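Local coordinates for protein type I modular polyketide synthase (Streptomyces albus subsp. albus, PDB 6IYT) that probably selects an ethylmalonyl-type extender unit from its coenzyme A thioester and loads it into polyketide assembly, as an acyltransferase domain of salinomycin synthase, at residues P41-I46 and A449-R454; P109-V114 and F435-T440; G412-A417 and W439-A444. All coordinates share one frame; numbering follows the deposited sequence.

Contact 1 of 3, residues P41-I46 and A449-R454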
loop_
_atom_site.group_PDB
_atom_site.type_symbol
_atom_site.label_atom_id
_atom_site.label_comp_id
_atom_site.label_asym_id
_atom_site.label_seq_id
_atom_site.Cartn_x
_atom_site.Cartn_y
_atom_site.Cartn_z
ATOM N N PRO A 41 -17.004 -5.886 15.069
ATOM C CA PRO A 41 -16.928 -5.643 13.651
ATOM C C PRO A 41 -17.754 -6.684 12.851
ATOM O O PRO A 41 -18.104 -7.750 13.367
ATOM C CB PRO A 41 -15.440 -5.815 13.366
ATOM C CG PRO A 41 -15.031 -6.887 14.317
ATOM C CD PRO A 41 -15.865 -6.687 15.555
ATOM N N LEU A 42 -17.908 -6.445 11.584
ATOM C CA LEU A 42 -18.447 -7.441 10.735
ATOM C C LEU A 42 -17.508 -8.640 10.636
ATOM O O LEU A 42 -16.326 -8.564 10.995
ATOM C CB LEU A 42 -18.804 -6.858 9.346
ATOM C CG LEU A 42 -17.722 -6.606 8.330
ATOM C CD1 LEU A 42 -18.332 -6.128 7.026
ATOM C CD2 LEU A 42 -16.734 -5.596 8.850
ATOM N N VAL A 43 -18.071 -9.742 10.155
ATOM C CA VAL A 43 -17.474 -11.078 10.208
ATOM C C VAL A 43 -17.303 -11.524 8.736
ATOM O O VAL A 43 -18.217 -11.315 7.963
ATOM C CB VAL A 43 -18.532 -12.052 10.831
ATOM C CG1 VAL A 43 -17.963 -13.423 11.025
ATOM C CG2 VAL A 43 -19.097 -11.464 12.128
ATOM N N PRO A 44 -16.232 -12.297 8.422
ATOM C CA PRO A 44 -16.177 -13.022 7.148
ATOM C C PRO A 44 -16.622 -14.463 7.274
ATOM O O PRO A 44 -16.264 -15.142 8.212
ATOM C CB PRO A 44 -14.693 -12.971 6.800
ATOM C CG PRO A 44 -14.017 -13.106 8.122
ATOM C CD PRO A 44 -14.926 -12.343 9.109
ATOM N N TRP A 45 -17.403 -14.926 6.298
ATOM C CA TRP A 45 -17.677 -16.329 6.119
ATOM C C TRP A 45 -16.961 -16.779 4.836
ATOM O O TRP A 45 -17.317 -16.317 3.733
ATOM C CB TRP A 45 -19.178 -16.553 5.928
ATOM C CG TRP A 45 -19.980 -16.551 7.156
ATOM C CD1 TRP A 45 -19.550 -16.268 8.439
ATOM C CD2 TRP A 45 -21.358 -16.921 7.265
ATOM N NE1 TRP A 45 -20.606 -16.361 9.312
ATOM C CE2 TRP A 45 -21.724 -16.770 8.619
ATOM C CE3 TRP A 45 -22.334 -17.350 6.334
ATOM C CZ2 TRP A 45 -23.025 -17.030 9.072
ATOM C CZ3 TRP A 45 -23.594 -17.625 6.780
ATOM C CH2 TRP A 45 -23.938 -17.468 8.142
ATOM N N ILE A 46 -15.929 -17.608 4.974
ATOM C CA ILE A 46 -15.150 -18.017 3.823
ATOM C C ILE A 46 -15.635 -19.384 3.354
ATOM O O ILE A 46 -16.133 -20.146 4.146
ATOM C CB ILE A 46 -13.634 -18.029 4.075
ATOM C CG1 ILE A 46 -13.236 -19.167 4.982
ATOM C CG2 ILE A 46 -13.186 -16.698 4.673
ATOM C CD1 ILE A 46 -11.753 -19.292 5.135
ATOM N N ALA A 449 -7.161 -15.888 12.629
ATOM C CA ALA A 449 -6.653 -14.752 13.395
ATOM C C ALA A 449 -7.626 -13.557 13.404
ATOM O O ALA A 449 -7.623 -12.744 14.327
ATOM C CB ALA A 449 -5.284 -14.330 12.867
ATOM N N VAL A 450 -8.506 -13.477 12.408
ATOM C CA VAL A 450 -9.538 -12.450 12.391
ATOM C C VAL A 450 -10.458 -12.544 13.618
ATOM O O VAL A 450 -11.038 -11.549 14.042
ATOM C CB VAL A 450 -10.383 -12.539 11.078
ATOM C CG1 VAL A 450 -11.601 -11.677 11.157
ATOM C CG2 VAL A 450 -9.527 -12.148 9.896
ATOM N N PHE A 451 -10.632 -13.756 14.147
ATOM C CA PHE A 451 -11.584 -13.983 15.197
ATOM C C PHE A 451 -10.980 -13.872 16.609
ATOM O O PHE A 451 -11.699 -14.050 17.610
ATOM C CB PHE A 451 -12.252 -15.342 15.017
ATOM C CG PHE A 451 -13.081 -15.438 13.784
ATOM C CD1 PHE A 451 -14.382 -14.931 13.762
ATOM C CD2 PHE A 451 -12.517 -15.874 12.593
ATOM C CE1 PHE A 451 -15.091 -14.867 12.582
ATOM C CE2 PHE A 451 -13.236 -15.825 11.413
ATOM C CZ PHE A 451 -14.517 -15.343 11.409
ATOM N N ALA A 452 -9.720 -13.466 16.688
ATOM C CA ALA A 452 -9.048 -13.277 17.995
ATOM C C ALA A 452 -9.829 -12.285 18.850
ATOM O O ALA A 452 -10.245 -11.219 18.362
ATOM C CB ALA A 452 -7.633 -12.802 17.797
ATOM N N GLY A 453 -10.192 -12.730 20.062
ATOM C CA GLY A 453 -10.816 -11.863 21.052
ATOM C C GLY A 453 -12.331 -11.822 20.967
ATOM O O GLY A 453 -12.977 -11.081 21.711
ATOM N N ARG A 454 -12.909 -12.515 19.982
ATOM C CA ARG A 454 -14.358 -12.400 19.747
ATOM C C ARG A 454 -15.141 -13.379 20.624
ATOM O O ARG A 454 -16.366 -13.400 20.578
ATOM C CB ARG A 454 -14.690 -12.660 18.283
ATOM C CG ARG A 454 -14.012 -11.710 17.295
ATOM C CD ARG A 454 -14.494 -10.259 17.463
ATOM N NE ARG A 454 -15.958 -10.152 17.459
ATOM C CZ ARG A 454 -16.719 -10.012 16.361
ATOM N NH1 ARG A 454 -16.169 -9.919 15.145
ATOM N NH2 ARG A 454 -18.038 -9.885 16.490
#
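R454 and P41 illustrate how an arginine can serve a contact mainly through its flat face. The type II turn F451-R454 places R454 at its end, and CB sets out toward P41-I46; bends at chi2 (-65°) and chi3 (-51°) then kink the chain, laying the guanidinium against the proline ring. NE is the first atom to come near it, 4.0 Å from P41 CD. CZ follows at 3.5 Å from that same CD, which sits over one guanidinium face, offset toward its rim. NH1 comes closest to the ring, 3.3 Å from P41 CG, and gives a weak, bent hydrogen bond to P41 O (3.4 Å, 132°); NH2 lies near the same oxygen and has a long, weak ion pair with D40. Next along the strand, the F451 ring presents its edge, V43 CG1 being 3.6 Å from F451 CE1 and P44 O lying near the ring plane. P44 turns its ring carbons to V450, P44 CD lying 4.0 Å from V450 CG1. Strand 43-49 edges a three-stranded antiparallel sheet, consistent with the linker subdomain accompanying acyltransferases in such synthases, and meets the loop after helix 428-439. With one weak polar bond, the join rests chiefly on van der Waals fit.

Contact 2 of 3, residues P109-V114 and F435-T440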
loop_
_atom_site.group_PDB
_atom_site.type_symbol
_atom_site.label_atom_id
_atom_site.label_comp_id
_atom_site.label_asym_id
_atom_site.label_seq_id
_atom_site.Cartn_x
_atom_site.Cartn_y
_atom_site.Cartn_z
ATOM N N PRO A 109 -21.852 -13.290 -3.035
ATOM C CA PRO A 109 -20.781 -12.995 -2.101
ATOM C C PRO A 109 -20.048 -11.700 -2.436
ATOM O O PRO A 109 -19.886 -11.351 -3.620
ATOM C CB PRO A 109 -19.845 -14.186 -2.266
ATOM C CG PRO A 109 -20.774 -15.306 -2.620
ATOM C CD PRO A 109 -21.799 -14.675 -3.517
ATOM N N ASP A 110 -19.475 -11.095 -1.436
ATOM C CA ASP A 110 -18.735 -9.837 -1.621
ATOM C C ASP A 110 -17.506 -9.979 -2.539
ATOM O O ASP A 110 -17.243 -9.115 -3.379
ATOM C CB ASP A 110 -18.341 -9.275 -0.258
ATOM C CG ASP A 110 -19.567 -9.033 0.660
ATOM O OD1 ASP A 110 -20.081 -10.020 1.265
ATOM O OD2 ASP A 110 -19.994 -7.851 0.821
ATOM N N VAL A 111 -16.784 -11.076 -2.403
ATOM C CA VAL A 111 -15.563 -11.311 -3.164
ATOM C C VAL A 111 -15.556 -12.769 -3.563
ATOM O O VAL A 111 -15.884 -13.648 -2.741
ATOM C CB VAL A 111 -14.290 -11.019 -2.305
ATOM C CG1 VAL A 111 -13.053 -11.187 -3.127
ATOM C CG2 VAL A 111 -14.332 -9.608 -1.756
ATOM N N ALA A 112 -15.217 -13.033 -4.810
ATOM C CA ALA A 112 -15.077 -14.398 -5.296
ATOM C C ALA A 112 -13.940 -14.473 -6.256
ATOM O O ALA A 112 -13.634 -13.496 -6.971
ATOM C CB ALA A 112 -16.356 -14.882 -5.948
ATOM N N GLY A 113 -13.284 -15.611 -6.292
ATOM C CA GLY A 113 -12.168 -15.777 -7.193
ATOM C C GLY A 113 -11.669 -17.203 -7.272
ATOM O O GLY A 113 -12.220 -18.106 -6.654
ATOM N N VAL A 114 -10.636 -17.414 -8.074
ATOM C CA VAL A 114 -10.071 -18.740 -8.238
ATOM C C VAL A 114 -8.584 -18.676 -7.916
ATOM O O VAL A 114 -7.899 -17.741 -8.328
ATOM C CB VAL A 114 -10.279 -19.254 -9.688
ATOM C CG1 VAL A 114 -9.626 -20.605 -9.864
ATOM C CG2 VAL A 114 -11.767 -19.330 -10.022
ATOM N N PHE A 435 -8.199 -8.624 2.321
ATOM C CA PHE A 435 -7.817 -9.984 2.676
ATOM C C PHE A 435 -8.522 -10.998 1.714
ATOM O O PHE A 435 -7.915 -11.958 1.267
ATOM C CB PHE A 435 -8.229 -10.329 4.098
ATOM C CG PHE A 435 -7.406 -9.703 5.194
ATOM C CD1 PHE A 435 -6.275 -8.929 4.946
ATOM C CD2 PHE A 435 -7.759 -9.956 6.525
ATOM C CE1 PHE A 435 -5.510 -8.447 6.005
ATOM C CE2 PHE A 435 -7.050 -9.417 7.570
ATOM C CZ PHE A 435 -5.919 -8.655 7.313
ATOM N N ALA A 436 -9.826 -10.815 1.518
ATOM C CA ALA A 436 -10.616 -11.718 0.654
ATOM C C ALA A 436 -10.160 -11.669 -0.798
ATOM O O ALA A 436 -10.087 -12.700 -1.469
ATOM C CB ALA A 436 -12.091 -11.386 0.760
ATOM N N GLU A 437 -9.859 -10.467 -1.282
ATOM C CA GLU A 437 -9.341 -10.300 -2.622
ATOM C C GLU A 437 -8.009 -11.043 -2.831
ATOM O O GLU A 437 -7.789 -11.643 -3.887
ATOM C CB GLU A 437 -9.209 -8.813 -2.952
ATOM C CG GLU A 437 -10.565 -8.159 -3.219
ATOM C CD GLU A 437 -10.501 -6.633 -3.299
ATOM O OE1 GLU A 437 -9.453 -6.035 -2.932
ATOM O OE2 GLU A 437 -11.495 -6.049 -3.751
ATOM N N ALA A 438 -7.151 -11.033 -1.823
ATOM C CA ALA A 438 -5.891 -11.800 -1.872
ATOM C C ALA A 438 -6.150 -13.316 -1.772
ATOM O O ALA A 438 -5.646 -14.101 -2.572
ATOM C CB ALA A 438 -4.970 -11.357 -0.765
ATOM N N TRP A 439 -6.916 -13.710 -0.767
ATOM C CA TRP A 439 -7.113 -15.136 -0.461
ATOM C C TRP A 439 -7.871 -15.838 -1.590
ATOM O O TRP A 439 -7.538 -16.974 -1.954
ATOM C CB TRP A 439 -7.874 -15.298 0.852
ATOM C CG TRP A 439 -8.215 -16.760 1.222
ATOM C CD1 TRP A 439 -7.341 -17.737 1.680
ATOM C CD2 TRP A 439 -9.471 -17.401 1.053
ATOM N NE1 TRP A 439 -8.030 -18.904 1.932
ATOM C CE2 TRP A 439 -9.332 -18.735 1.511
ATOM C CE3 TRP A 439 -10.720 -16.973 0.618
ATOM C CZ2 TRP A 439 -10.396 -19.624 1.516
ATOM C CZ3 TRP A 439 -11.776 -17.870 0.630
ATOM C CH2 TRP A 439 -11.610 -19.167 1.107
ATOM N N THR A 440 -8.861 -15.164 -2.172
ATOM C CA THR A 440 -9.637 -15.805 -3.224
ATOM C C THR A 440 -8.788 -16.015 -4.452
ATOM O O THR A 440 -9.123 -16.860 -5.292
ATOM C CB THR A 440 -10.908 -15.037 -3.622
ATOM O OG1 THR A 440 -10.553 -13.721 -4.046
ATOM C CG2 THR A 440 -11.914 -14.993 -2.465
HETATM O O HOH W 1 -11.061 -12.258 -6.363
#
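V111 and A436, with CA atoms 6.3 Å apart, begin an approach between strand and helix that tightens to 4.7 Å between the CA atoms of G113 and T440. The strand 111-114 is an outer member of the three-stranded antiparallel sheet of what is probably the linker subdomain, and it enters through a classic beta bulge in which D110 and V111 both face V93. Against it lies the last part of helix 428-439. V111 points at the helix: its CB meets A436 CB at 3.8 Å, while CG1, anti to the backbone N (chi1 -177°), reaches over to E437 CG at 3.9 Å and also lies beside T440 OG1. The carboxylate of E437 has its partners elsewhere, in Q418 and R430. G113, having no side chain, lets T440 come close, its CB 3.6 Å from G113 N. T440 OG1 stands between its own N and carbonyl carbon and donates to A436 O at 2.8 Å; the backbone N of T440 approaches that oxygen from the opposite face, so two donors grip one carbonyl. The strand and the threonine are also joined by one water, which donates to A112 O at 2.9 Å and to T440 OG1 at 2.8 Å.

Contact 3 of 3, residues G412-A417 and W439-A444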
loop_
_atom_site.group_PDB
_atom_site.type_symbol
_atom_site.label_atom_id
_atom_site.label_comp_id
_atom_site.label_asym_id
_atom_site.label_seq_id
_atom_site.Cartn_x
_atom_site.Cartn_y
_atom_site.Cartn_z
ATOM N N GLY A 412 3.501 -10.670 -19.860
ATOM C CA GLY A 412 2.716 -11.866 -20.159
ATOM C C GLY A 412 2.640 -12.849 -19.002
ATOM O O GLY A 412 2.538 -14.059 -19.213
ATOM N N VAL A 413 2.725 -12.329 -17.769
ATOM C CA VAL A 413 2.668 -13.167 -16.555
ATOM C C VAL A 413 1.574 -12.612 -15.645
ATOM O O VAL A 413 1.486 -11.418 -15.447
ATOM C CB VAL A 413 4.018 -13.141 -15.775
ATOM C CG1 VAL A 413 3.911 -13.915 -14.474
ATOM C CG2 VAL A 413 5.148 -13.695 -16.625
ATOM N N GLU A 414 0.682 -13.470 -15.202
ATOM C CA GLU A 414 -0.383 -13.070 -14.271
ATOM C C GLU A 414 0.188 -12.875 -12.889
ATOM O O GLU A 414 0.864 -13.763 -12.373
ATOM C CB GLU A 414 -1.445 -14.150 -14.193
ATOM C CG GLU A 414 -2.678 -13.870 -15.033
ATOM C CD GLU A 414 -3.953 -14.321 -14.346
ATOM O OE1 GLU A 414 -3.859 -15.028 -13.310
ATOM O OE2 GLU A 414 -5.045 -13.943 -14.819
ATOM N N VAL A 415 -0.122 -11.739 -12.262
ATOM C CA VAL A 415 0.239 -11.520 -10.849
ATOM C C VAL A 415 -0.960 -10.958 -10.076
ATOM O O VAL A 415 -1.944 -10.542 -10.683
ATOM C CB VAL A 415 1.416 -10.523 -10.709
ATOM C CG1 VAL A 415 2.593 -10.960 -11.558
ATOM C CG2 VAL A 415 0.981 -9.110 -11.101
ATOM N N LEU A 416 -0.902 -11.026 -8.734
ATOM C CA LEU A 416 -1.886 -10.336 -7.893
ATOM C C LEU A 416 -1.312 -9.004 -7.436
ATOM O O LEU A 416 -0.188 -8.953 -6.931
ATOM C CB LEU A 416 -2.237 -11.181 -6.683
ATOM C CG LEU A 416 -3.067 -10.491 -5.603
ATOM C CD1 LEU A 416 -4.478 -10.221 -6.063
ATOM C CD2 LEU A 416 -3.062 -11.337 -4.342
ATOM N N ALA A 417 -2.031 -7.938 -7.730
ATOM C CA ALA A 417 -1.670 -6.603 -7.276
ATOM C C ALA A 417 -2.762 -6.076 -6.371
ATOM O O ALA A 417 -3.887 -5.822 -6.813
ATOM C CB ALA A 417 -1.467 -5.687 -8.472
ATOM N N TRP A 439 -6.916 -13.710 -0.767
ATOM C CA TRP A 439 -7.113 -15.136 -0.461
ATOM C C TRP A 439 -7.871 -15.838 -1.590
ATOM O O TRP A 439 -7.538 -16.974 -1.954
ATOM C CB TRP A 439 -7.874 -15.298 0.852
ATOM C CG TRP A 439 -8.215 -16.760 1.222
ATOM C CD1 TRP A 439 -7.341 -17.737 1.680
ATOM C CD2 TRP A 439 -9.471 -17.401 1.053
ATOM N NE1 TRP A 439 -8.030 -18.904 1.932
ATOM C CE2 TRP A 439 -9.332 -18.735 1.511
ATOM C CE3 TRP A 439 -10.720 -16.973 0.618
ATOM C CZ2 TRP A 439 -10.396 -19.624 1.516
ATOM C CZ3 TRP A 439 -11.776 -17.870 0.630
ATOM C CH2 TRP A 439 -11.610 -19.167 1.107
ATOM N N THR A 440 -8.861 -15.164 -2.172
ATOM C CA THR A 440 -9.637 -15.805 -3.224
ATOM C C THR A 440 -8.788 -16.015 -4.452
ATOM O O THR A 440 -9.123 -16.860 -5.292
ATOM C CB THR A 440 -10.908 -15.037 -3.622
ATOM O OG1 THR A 440 -10.553 -13.721 -4.046
ATOM C CG2 THR A 440 -11.914 -14.993 -2.465
ATOM N N ARG A 441 -7.669 -15.290 -4.547
ATOM C CA ARG A 441 -6.704 -15.488 -5.651
ATOM C C ARG A 441 -5.538 -16.389 -5.264
ATOM O O ARG A 441 -4.607 -16.574 -6.056
ATOM C CB ARG A 441 -6.152 -14.148 -6.148
ATOM C CG ARG A 441 -7.184 -13.232 -6.776
ATOM C CD ARG A 441 -7.295 -13.404 -8.280
ATOM N NE ARG A 441 -5.997 -13.507 -8.956
ATOM C CZ ARG A 441 -5.306 -12.475 -9.437
ATOM N NH1 ARG A 441 -5.703 -11.229 -9.223
ATOM N NH2 ARG A 441 -4.141 -12.696 -10.002
ATOM N N GLY A 442 -5.550 -16.917 -4.038
ATOM C CA GLY A 442 -4.642 -18.022 -3.684
ATOM C C GLY A 442 -3.609 -17.685 -2.621
ATOM O O GLY A 442 -2.750 -18.505 -2.297
ATOM N N VAL A 443 -3.686 -16.482 -2.068
ATOM C CA VAL A 443 -2.759 -16.069 -1.066
ATOM C C VAL A 443 -3.098 -16.828 0.212
ATOM O O VAL A 443 -4.254 -16.808 0.667
ATOM C CB VAL A 443 -2.824 -14.547 -0.802
ATOM C CG1 VAL A 443 -2.029 -14.184 0.444
ATOM C CG2 VAL A 443 -2.298 -13.772 -1.998
ATOM N N ALA A 444 -2.099 -17.484 0.784
ATOM C CA ALA A 444 -2.255 -18.123 2.086
ATOM C C ALA A 444 -2.546 -17.049 3.123
ATOM O O ALA A 444 -1.746 -16.175 3.335
ATOM C CB ALA A 444 -0.991 -18.879 2.456
HETATM O O HOH W 2 -4.318 -8.229 -9.637
#
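R441 and L416 show how a residue in a helix-ending turn can lay a planar cation over an aliphatic side chain while its edge serves a polar bond. The chain leaves helix 428-439 through a type I turn, W439-G442, closed by G442 N to W439 O, and G442 (positive phi) completes a Schellman motif. Facing it is strand 416-418, an outer strand of the parallel sheet at the heart of the acyltransferase fold. The R441 chain bends at chi2 and chi3, bringing its guanidinium across L416 obliquely: L416 CB lies 3.9 Å above the guanidinium plane toward the rim, and CD1 is 3.5 Å from NH1. In the plane, NH2 donates to V415 O at 3.2 Å along a nearly straight N-H (160°), yet from 66° out of the carbonyl plane rather than onto a lone pair. E414 adds charge alone: its carboxylate is turned 57° from the guanidinium and OE1 stays 4.1 Å from R441 NH2, too far out of plane for an N-H to point at it. A water at the guanidinium edge takes a hydrogen bond from A417 N and a weak one from R441 NH1. R441 NE has a weak bond to S116 OG. On the apolar side, L416 and V443 cross at about a right angle, L416 CD2 pressed tightly to V443 CG2 at 3.5 Å.

From the N terminus, strand 43-49 is laid down first, and its partner in contact 1 arrives some 400 residues later, so this widest closure encloses both others. Contact 2 begins at strand 111-114, the far edge of the same antiparallel sheet, and closes on the last turns of helix 428-439. Contact 3 closes the smallest loop: 21 residues separate segments 412-417 and 439-444, and it shares W439 and T440 with contact 2. W439 also reaches contact 1, its CH2 packing on I46 CB, so the last turn of helix 428-439 touches both edges of the antiparallel sheet and, through contact 3, probably ties that linker sheet to the parallel sheet of the acyltransferase core.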